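PDB 1GXM: pectate lyase from Cellvibrio cellulosa, which cleaves polygalacturonate by an anti-beta-elimination mechanism, this chain being the catalytic family 10 lyase module of a larger protein. Local coordinates for residues A[13-18]-A[323-328]; A[34-39]-A[55-60]. One frame throughout, in Å; residues are numbered along the deposited sequence.

The two contacts lie on separate parts of the largely helical catalytic module, whose helices pack as in the (alpha/alpha) toroids of family 10 lyases. Their centres are 34 Å apart, and their nearest atoms about 24 Å, so neither touches the other. Interaction 1 joins the two ends of the chain: the loop before helix 20-28 meets the last helix, 318-329, across 305 residues of sequence. Interaction 2 is nested within that long span and is far more local, bringing the start of helix 37-42 against a loop only 16 residues on. One contact therefore closes the module end to end, while the other joins two nearby parts of the chain at the periphery.

Interaction 1 of 2, residues A[13-18]-A[323-328]; sequences MLTLDG and INFAQK
An ST turn in the N-terminal lead-in to helix 20-28 brings Thr15 and Asp17, with Gly18 just after it, against Phe325 and Lys328 of the C-terminal helix 318-329. Within the turn Thr15 OG1 accepts from Asp17 N at 3.1 Å, and the backbone carbonyls of Thr15, Asp17 and the following Gly18 all meet the phenyl ring.

Phe325 is the buried half of the contact. With CG anti to the backbone N (chi1 -179°), its ring leaves the helix and reaches the loop. Thr15 O lies in the ring plane, 3.5 Å from Phe325 CZ, and Asp17 O comes to the same rim, 3.3 Å from Phe325 CE1. Gly18 O instead sits over one face, 3.4 Å from Phe325 CD1. Phenylalanine suits the site as a flat apolar group whose C-H rim carries a slight positive charge that can face carbonyl oxygens; the ring also touches Met227. Glycine suits position 18 because a CB there would press on Phe325 CD1 and Lys328 CE and, at a phi of 92°, on the preceding carbonyl oxygen.

Lys328, one turn further on, crosses the Asp17 side chain at about a right angle. Its chain bends at chi3 and chi4, which brings NZ to two oxygens of one residue. Lys328 NZ lies 2.8 Å from Asp17 OD2 in the salt bridge, approaching from above the carboxylate plane. Lys328 NZ also donates to Asp17 O at 3.1 Å, well out of the carbonyl plane. Lysine is long and flexible enough to serve both.

Since both charged residues are exposed, solvent probably screens the ion pair, and its net strength is likely modest; the second bond, to the backbone, ties the ammonium to the loop independently of the carboxylate.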
loop_
_atom_site.group_PDB
_atom_site.type_symbol
_atom_site.label_atom_id
_atom_site.label_comp_id
_atom_site.label_asym_id
_atom_site.label_seq_id
_atom_site.Cartn_x
_atom_site.Cartn_y
_atom_site.Cartn_z
ATOM N N MET A 13 6.998 -6.381 -19.732
ATOM C CA MET A 13 5.742 -6.095 -19.010
ATOM C C MET A 13 5.033 -7.368 -18.570
ATOM O O MET A 13 4.721 -8.230 -19.377
ATOM C CB MET A 13 4.771 -5.270 -19.852
ATOM C CG MET A 13 5.277 -3.886 -20.197
ATOM S SD MET A 13 5.586 -2.868 -18.788
ATOM C CE MET A 13 3.981 -2.385 -18.340
ATOM N N LEU A 14 4.750 -7.460 -17.280
ATOM C CA LEU A 14 4.037 -8.602 -16.728
ATOM C C LEU A 14 2.549 -8.395 -16.860
ATOM O O LEU A 14 2.063 -7.261 -16.890
ATOM C CB LEU A 14 4.377 -8.754 -15.245
ATOM C CG LEU A 14 5.850 -8.987 -14.955
ATOM C CD1 LEU A 14 6.102 -8.917 -13.459
ATOM C CD2 LEU A 14 6.291 -10.325 -15.534
ATOM N N THR A 15 1.813 -9.498 -16.902
ATOM C CA THR A 15 0.364 -9.422 -16.883
ATOM C C THR A 15 -0.136 -8.728 -15.623
ATOM O O THR A 15 0.462 -8.839 -14.556
ATOM C CB THR A 15 -0.259 -10.824 -17.006
ATOM O OG1 THR A 15 -1.680 -10.704 -17.134
ATOM C CG2 THR A 15 -0.047 -11.659 -15.739
ATOM N N LEU A 16 -1.232 -8.006 -15.767
ATOM C CA LEU A 16 -1.916 -7.422 -14.632
ATOM C C LEU A 16 -2.979 -8.373 -14.091
ATOM O O LEU A 16 -3.565 -8.117 -13.043
ATOM C CB LEU A 16 -2.545 -6.089 -15.021
ATOM C CG LEU A 16 -1.556 -4.972 -15.367
ATOM C CD1 LEU A 16 -2.313 -3.782 -15.962
ATOM C CD2 LEU A 16 -0.715 -4.540 -14.159
ATOM N N ASP A 17 -3.225 -9.465 -14.810
ATOM C CA ASP A 17 -4.177 -10.475 -14.365
ATOM C C ASP A 17 -3.644 -11.214 -13.140
ATOM O O ASP A 17 -2.659 -11.937 -13.227
ATOM C CB ASP A 17 -4.457 -11.483 -15.481
ATOM C CG ASP A 17 -5.566 -12.467 -15.116
ATOM O OD1 ASP A 17 -6.582 -12.017 -14.562
ATOM O OD2 ASP A 17 -5.512 -13.701 -15.342
ATOM N N GLY A 18 -4.325 -11.035 -12.015
ATOM C CA GLY A 18 -3.905 -11.581 -10.735
ATOM C C GLY A 18 -3.034 -10.657 -9.888
ATOM O O GLY A 18 -2.632 -11.006 -8.797
ATOM N N ILE A 323 3.173 -14.843 -3.770
ATOM C CA ILE A 323 3.942 -16.020 -4.181
ATOM C C ILE A 323 3.248 -16.707 -5.338
ATOM O O ILE A 323 3.885 -17.057 -6.332
ATOM C CB ILE A 323 4.123 -16.984 -2.998
ATOM C CG1 ILE A 323 5.105 -16.357 -2.013
ATOM C CG2 ILE A 323 4.578 -18.363 -3.476
ATOM C CD1 ILE A 323 5.177 -17.093 -0.717
ATOM N N ASN A 324 1.939 -16.854 -5.243
ATOM C CA ASN A 324 1.204 -17.532 -6.298
ATOM C C ASN A 324 1.219 -16.709 -7.566
ATOM O O ASN A 324 1.327 -17.247 -8.660
ATOM C CB ASN A 324 -0.226 -17.848 -5.872
ATOM C CG ASN A 324 -0.293 -18.977 -4.845
ATOM O OD1 ASN A 324 -1.305 -19.141 -4.170
ATOM N ND2 ASN A 324 0.799 -19.716 -4.694
ATOM N N PHE A 325 1.129 -15.393 -7.429
ATOM C CA PHE A 325 1.191 -14.506 -8.587
ATOM C C PHE A 325 2.575 -14.555 -9.200
ATOM O O PHE A 325 2.704 -14.676 -10.426
ATOM C CB PHE A 325 0.832 -13.076 -8.200
ATOM C CG PHE A 325 0.857 -12.118 -9.349
ATOM C CD1 PHE A 325 0.069 -12.336 -10.457
ATOM C CD2 PHE A 325 1.672 -11.013 -9.324
ATOM C CE1 PHE A 325 0.101 -11.460 -11.521
ATOM C CE2 PHE A 325 1.685 -10.134 -10.373
ATOM C CZ PHE A 325 0.913 -10.366 -11.472
ATOM N N ALA A 326 3.612 -14.496 -8.374
ATOM C CA ALA A 326 4.973 -14.627 -8.876
ATOM C C ALA A 326 5.169 -15.939 -9.624
ATOM O O ALA A 326 5.825 -15.973 -10.645
ATOM C CB ALA A 326 5.955 -14.526 -7.766
ATOM N N GLN A 327 4.593 -17.016 -9.110
ATOM C CA GLN A 327 4.713 -18.325 -9.753
ATOM C C GLN A 327 4.085 -18.255 -11.144
ATOM O O GLN A 327 4.652 -18.740 -12.118
ATOM C CB GLN A 327 4.034 -19.404 -8.907
ATOM C CG GLN A 327 4.318 -20.838 -9.384
ATOM C CD GLN A 327 3.399 -21.325 -10.501
ATOM O OE1 GLN A 327 2.462 -20.625 -10.922
ATOM N NE2 GLN A 327 3.662 -22.539 -10.985
ATOM N N LYS A 328 2.902 -17.660 -11.217
ATOM C CA LYS A 328 2.144 -17.514 -12.458
ATOM C C LYS A 328 2.994 -16.821 -13.534
ATOM O O LYS A 328 2.989 -17.228 -14.703
ATOM C CB LYS A 328 0.862 -16.716 -12.174
ATOM C CG LYS A 328 -0.183 -16.559 -13.307
ATOM C CD LYS A 328 -1.032 -15.284 -13.037
ATOM C CE LYS A 328 -2.532 -15.436 -13.219
ATOM N NZ LYS A 328 -3.031 -14.754 -14.450
#

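Interaction 2 of 2, residues A[34-39]-A[55-60]; sequences ASRADV and DYNSVG
Val39 and Gly60 bring the backbones closest, CA to CA 6.2 Å, where the 3-10 turn 34-36 runs into helix 37-42 beside the loop 55-60, itself folded tightly as Asp55 O accepts from both Ser58 N and Val59 N. From the end of that 3-10 turn one guanidinium gives two N-H groups to a single loop carbonyl: Arg36 NE and Arg36 NH2 each donate to Tyr56 O at 2.9 Å, from opposite faces of the carbonyl plane. Sharing one acceptor bends both bonds, to 136° and 133° at the hydrogens. Arginine suits the place because two adjacent N-H groups can hold one oxygen, and its chain, bent at chi2 and chi3, turns the guanidinium to the loop.

Val39 supplies the apolar half. Val39 CG1, anti to the backbone N, meets the ring edge of Tyr56 4.1 Å from Tyr56 CD1. Tyr56 is fixed further on, its OH bonded to Glu79 and its ring edge-to-face with Trp32. A beta-branched valine fits here: Val39 CG2 lies over one face of the Arg36 guanidinium, offset toward the rim, both methyls come near Val59 O, and Val39 CG1 touches Val59 CG2 at 3.9 Å.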
loop_
_atom_site.group_PDB
_atom_site.type_symbol
_atom_site.label_atom_id
_atom_site.label_comp_id
_atom_site.label_asym_id
_atom_site.label_seq_id
_atom_site.Cartn_x
_atom_site.Cartn_y
_atom_site.Cartn_z
ATOM N N ALA A 34 -22.964 4.142 -7.399
ATOM C CA ALA A 34 -22.858 5.427 -8.091
ATOM C C ALA A 34 -23.762 6.501 -7.465
ATOM O O ALA A 34 -23.518 7.703 -7.624
ATOM C CB ALA A 34 -23.171 5.267 -9.564
ATOM N N SER A 35 -24.785 6.070 -6.742
ATOM C CA SER A 35 -25.682 6.971 -6.013
ATOM C C SER A 35 -24.953 7.780 -4.930
ATOM O O SER A 35 -25.476 8.780 -4.437
ATOM C CB SER A 35 -26.830 6.177 -5.376
ATOM O OG SER A 35 -26.391 5.360 -4.301
ATOM N N ARG A 36 -23.752 7.328 -4.565
ATOM C CA ARG A 36 -22.941 7.981 -3.534
ATOM C C ARG A 36 -21.909 8.921 -4.107
ATOM O O ARG A 36 -21.179 9.522 -3.356
ATOM C CB ARG A 36 -22.216 6.946 -2.660
ATOM C CG ARG A 36 -23.128 5.918 -1.953
ATOM C CD ARG A 36 -24.475 6.434 -1.456
ATOM N NE ARG A 36 -24.416 7.012 -0.111
ATOM C CZ ARG A 36 -25.245 7.947 0.370
ATOM N NH1 ARG A 36 -26.217 8.454 -0.395
ATOM N NH2 ARG A 36 -25.093 8.396 1.621
ATOM N N ALA A 37 -21.843 9.069 -5.419
ATOM C CA ALA A 37 -20.806 9.881 -6.035
ATOM C C ALA A 37 -20.794 11.307 -5.522
ATOM O O ALA A 37 -19.734 11.880 -5.316
ATOM C CB ALA A 37 -20.940 9.873 -7.569
ATOM N N ASP A 38 -21.970 11.918 -5.381
ATOM C CA ASP A 38 -22.024 13.310 -4.927
ATOM C C ASP A 38 -21.602 13.417 -3.473
ATOM O O ASP A 38 -20.952 14.384 -3.086
ATOM C CB ASP A 38 -23.434 13.885 -5.091
ATOM C CG ASP A 38 -23.738 14.286 -6.502
ATOM O OD1 ASP A 38 -22.837 14.207 -7.354
ATOM O OD2 ASP A 38 -24.862 14.724 -6.829
ATOM N N VAL A 39 -21.985 12.439 -2.669
ATOM C CA VAL A 39 -21.553 12.401 -1.279
ATOM C C VAL A 39 -20.030 12.312 -1.232
ATOM O O VAL A 39 -19.379 13.136 -0.602
ATOM C CB VAL A 39 -22.187 11.244 -0.491
ATOM C CG1 VAL A 39 -21.601 11.127 0.920
ATOM C CG2 VAL A 39 -23.672 11.456 -0.401
ATOM N N ASP A 55 -18.054 7.693 6.511
ATOM C CA ASP A 55 -19.023 6.639 6.206
ATOM C C ASP A 55 -19.917 7.087 5.052
ATOM O O ASP A 55 -21.049 7.511 5.263
ATOM C CB ASP A 55 -19.857 6.335 7.456
ATOM C CG ASP A 55 -20.691 5.063 7.326
ATOM O OD1 ASP A 55 -20.725 4.430 6.240
ATOM O OD2 ASP A 55 -21.379 4.640 8.287
ATOM N N TYR A 56 -19.407 6.981 3.825
ATOM C CA TYR A 56 -20.108 7.547 2.667
ATOM C C TYR A 56 -21.447 6.907 2.406
ATOM O O TYR A 56 -22.299 7.535 1.807
ATOM C CB TYR A 56 -19.288 7.428 1.404
ATOM C CG TYR A 56 -17.970 8.134 1.476
ATOM C CD1 TYR A 56 -17.898 9.505 1.669
ATOM C CD2 TYR A 56 -16.784 7.428 1.340
ATOM C CE1 TYR A 56 -16.682 10.145 1.719
ATOM C CE2 TYR A 56 -15.579 8.060 1.375
ATOM C CZ TYR A 56 -15.520 9.415 1.577
ATOM O OH TYR A 56 -14.308 10.045 1.632
ATOM N N ASN A 57 -21.615 5.664 2.830
ATOM C CA ASN A 57 -22.882 4.969 2.662
ATOM C C ASN A 57 -23.975 5.443 3.599
ATOM O O ASN A 57 -25.149 5.152 3.361
ATOM C CB ASN A 57 -22.679 3.464 2.808
ATOM C CG ASN A 57 -21.988 2.868 1.606
ATOM O OD1 ASN A 57 -22.170 3.345 0.485
ATOM N ND2 ASN A 57 -21.168 1.839 1.832
ATOM N N SER A 58 -23.614 6.174 4.652
ATOM C CA SER A 58 -24.622 6.674 5.594
ATOM C C SER A 58 -24.768 8.201 5.630
ATOM O O SER A 58 -25.868 8.714 5.822
ATOM C CB SER A 58 -24.374 6.122 7.004
ATOM O OG SER A 58 -23.060 6.362 7.452
ATOM N N VAL A 59 -23.679 8.927 5.422
ATOM C CA VAL A 59 -23.711 10.367 5.610
ATOM C C VAL A 59 -24.272 11.108 4.403
ATOM O O VAL A 59 -24.208 10.639 3.268
ATOM C CB VAL A 59 -22.306 10.964 5.986
ATOM C CG1 VAL A 59 -21.768 10.321 7.248
ATOM C CG2 VAL A 59 -21.314 10.850 4.832
ATOM N N GLY A 60 -24.804 12.293 4.679
ATOM C CA GLY A 60 -25.187 13.245 3.672
ATOM C C GLY A 60 -23.950 13.988 3.202
ATOM O O GLY A 60 -22.825 13.735 3.642
#